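Local coordinates for DUF7790 domain-containing protein (Leptospira interrogans serogroup Icterohaemorrhagiae serovar copenhageni, PDB 6ULO) that is of unknown function but is probably membrane-anchored and belongs to a family grouped with the NADP-binding Rossmann folds, at residues 117-122 / 126-131. Numbering follows the deposited sequence.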
# COMPACT_ATOMS: atom_id res chain seq x y z
N ILE A 117 -0.49 -17.36 -6.64
CA ILE A 117 0.54 -17.85 -5.74
C ILE A 117 1.52 -18.72 -6.50
O ILE A 117 2.73 -18.63 -6.30
CB ILE A 117 -0.09 -18.58 -4.54
CG1 ILE A 117 -0.99 -17.61 -3.76
CG2 ILE A 117 1.00 -19.21 -3.64
CD1 ILE A 117 -0.26 -16.43 -3.09
N ARG A 118 1.01 -19.55 -7.43
CA ARG A 118 1.88 -20.45 -8.17
C ARG A 118 2.87 -19.69 -9.06
O ARG A 118 4.04 -20.06 -9.13
CB ARG A 118 1.01 -21.39 -8.99
CG ARG A 118 1.79 -22.51 -9.65
CD ARG A 118 0.85 -23.44 -10.40
NE ARG A 118 -0.15 -22.69 -11.16
CZ ARG A 118 0.06 -22.20 -12.38
NH1 ARG A 118 1.25 -22.33 -12.96
NH2 ARG A 118 -0.92 -21.55 -13.00
N LEU A 119 2.42 -18.64 -9.76
CA LEU A 119 3.35 -17.90 -10.63
C LEU A 119 4.48 -17.28 -9.84
O LEU A 119 5.62 -17.25 -10.31
CB LEU A 119 2.64 -16.79 -11.43
CG LEU A 119 1.76 -17.28 -12.57
CD1 LEU A 119 1.16 -16.04 -13.24
CD2 LEU A 119 2.52 -18.16 -13.61
N TRP A 120 4.20 -16.75 -8.64
CA TRP A 120 5.28 -16.23 -7.81
C TRP A 120 6.11 -17.33 -7.17
O TRP A 120 7.23 -17.07 -6.72
CB TRP A 120 4.73 -15.32 -6.70
CG TRP A 120 4.68 -13.84 -7.07
CD1 TRP A 120 3.59 -13.01 -7.08
CD2 TRP A 120 5.81 -13.03 -7.43
NE1 TRP A 120 3.98 -11.72 -7.42
CE2 TRP A 120 5.33 -11.72 -7.65
CE3 TRP A 120 7.17 -13.28 -7.57
CZ2 TRP A 120 6.16 -10.66 -8.00
CZ3 TRP A 120 8.01 -12.22 -7.94
CH2 TRP A 120 7.50 -10.93 -8.15
N GLY A 121 5.61 -18.57 -7.18
CA GLY A 121 6.23 -19.68 -6.50
C GLY A 121 7.19 -20.44 -7.36
O GLY A 121 7.30 -20.25 -8.56
N LYS A 122 7.90 -21.37 -6.71
CA LYS A 122 8.85 -22.20 -7.43
C LYS A 122 8.17 -23.00 -8.55
O LYS A 122 8.72 -23.14 -9.65
CB LYS A 122 9.53 -23.14 -6.44
N LYS A 126 8.96 -21.14 -14.14
CA LYS A 126 9.26 -21.21 -15.58
C LYS A 126 8.16 -20.52 -16.39
O LYS A 126 8.45 -19.71 -17.29
CB LYS A 126 9.42 -22.66 -16.01
CG LYS A 126 9.62 -22.83 -17.50
CD LYS A 126 9.51 -24.31 -17.89
CE LYS A 126 9.63 -24.55 -19.38
NZ LYS A 126 11.06 -24.61 -19.82
N GLU A 127 6.90 -20.80 -16.08
CA GLU A 127 5.78 -20.14 -16.73
C GLU A 127 5.77 -18.64 -16.47
O GLU A 127 5.52 -17.83 -17.38
CB GLU A 127 4.48 -20.72 -16.19
CG GLU A 127 3.26 -20.12 -16.83
CD GLU A 127 1.96 -20.73 -16.35
OE1 GLU A 127 2.01 -21.74 -15.60
OE2 GLU A 127 0.90 -20.19 -16.72
N ALA A 128 6.06 -18.24 -15.23
CA ALA A 128 6.09 -16.81 -14.89
C ALA A 128 7.14 -16.06 -15.70
O ALA A 128 6.88 -14.95 -16.21
CB ALA A 128 6.34 -16.65 -13.38
N LEU A 129 8.34 -16.63 -15.81
CA LEU A 129 9.39 -15.97 -16.57
C LEU A 129 9.09 -15.93 -18.06
O LEU A 129 9.40 -14.94 -18.73
CB LEU A 129 10.75 -16.63 -16.28
CG LEU A 129 11.27 -16.41 -14.85
CD1 LEU A 129 12.47 -17.30 -14.63
CD2 LEU A 129 11.65 -14.94 -14.61
N GLU A 130 8.42 -16.95 -18.59
CA GLU A 130 7.98 -16.89 -19.98
C GLU A 130 6.90 -15.83 -20.19
O GLU A 130 6.90 -15.13 -21.22
CB GLU A 130 7.42 -18.26 -20.37
CG GLU A 130 8.48 -19.38 -20.50
CD GLU A 130 7.90 -20.82 -20.58
OE1 GLU A 130 6.66 -21.03 -20.48
OE2 GLU A 130 8.72 -21.76 -20.76
N LEU A 131 6.01 -15.65 -19.23
CA LEU A 131 4.99 -14.61 -19.33
C LEU A 131 5.64 -13.23 -19.30
O LEU A 131 5.29 -12.35 -20.10
CB LEU A 131 4.00 -14.75 -18.18
CG LEU A 131 2.97 -13.64 -18.02
CD1 LEU A 131 2.13 -13.53 -19.27
CD2 LEU A 131 2.08 -13.93 -16.81
O HOH W 1 -1.40 -20.17 -15.31
O HOH W 2 8.99 -23.66 -12.61
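The guanidinium of Arg118 receives the carboxylate of Glu127 at its edge, with OE1 lying close to the guanidinium plane. The two flat groups are tilted 32° against each other, and NH1 approaches OE1 from above the carboxylate plane rather than within it. In the Arg118 conformer described here, one of two, the resulting salt bridge from NH1 of Arg118 to OE1 of Glu127 is 2.8 Å long, with an N-H...O angle of 162°. A water in the guanidinium plane closes a second link in this conformer, accepting from NH2 of Arg118 at 2.7 Å and donating to OE2 of Glu127, so both carboxylate oxygens are engaged. Arg118 reaches this position with CG anti to the backbone N (chi1 -171°) and a bend at chi3, whereas the Glu127 side chain extends straight across to meet it.

Next to the ion pair, Leu119 turns its two methyl branches to different partners. CD2 of Leu119 lies 3.8 Å from CG of Glu127, against the aliphatic part of that side chain, and also approaches CB of Ala128; CD1 of Leu119 meets CD2 of Leu131 at 4.2 Å. Ala128 sits close to the end of helix 113-120, its CB 3.2 Å from the carbonyl O of Leu119. That oxygen accepts a hydrogen bond from the hydroxyl of Tyr146, on helix 139-166. Phe106 packs on both Leu119 and Ala128, so helix 94-109 packs against both segments.

Helix 113-120 gives way at Gly121 to a short connection that joins two consecutive helices. A second water spans the turn from O of Lys122 to N of Lys126. The contact thus pairs a buried leucine-alanine seam with an outer, partly water-mediated ion pair, seen in one Arg118 conformer, whose strength would probably be moderated by solvent.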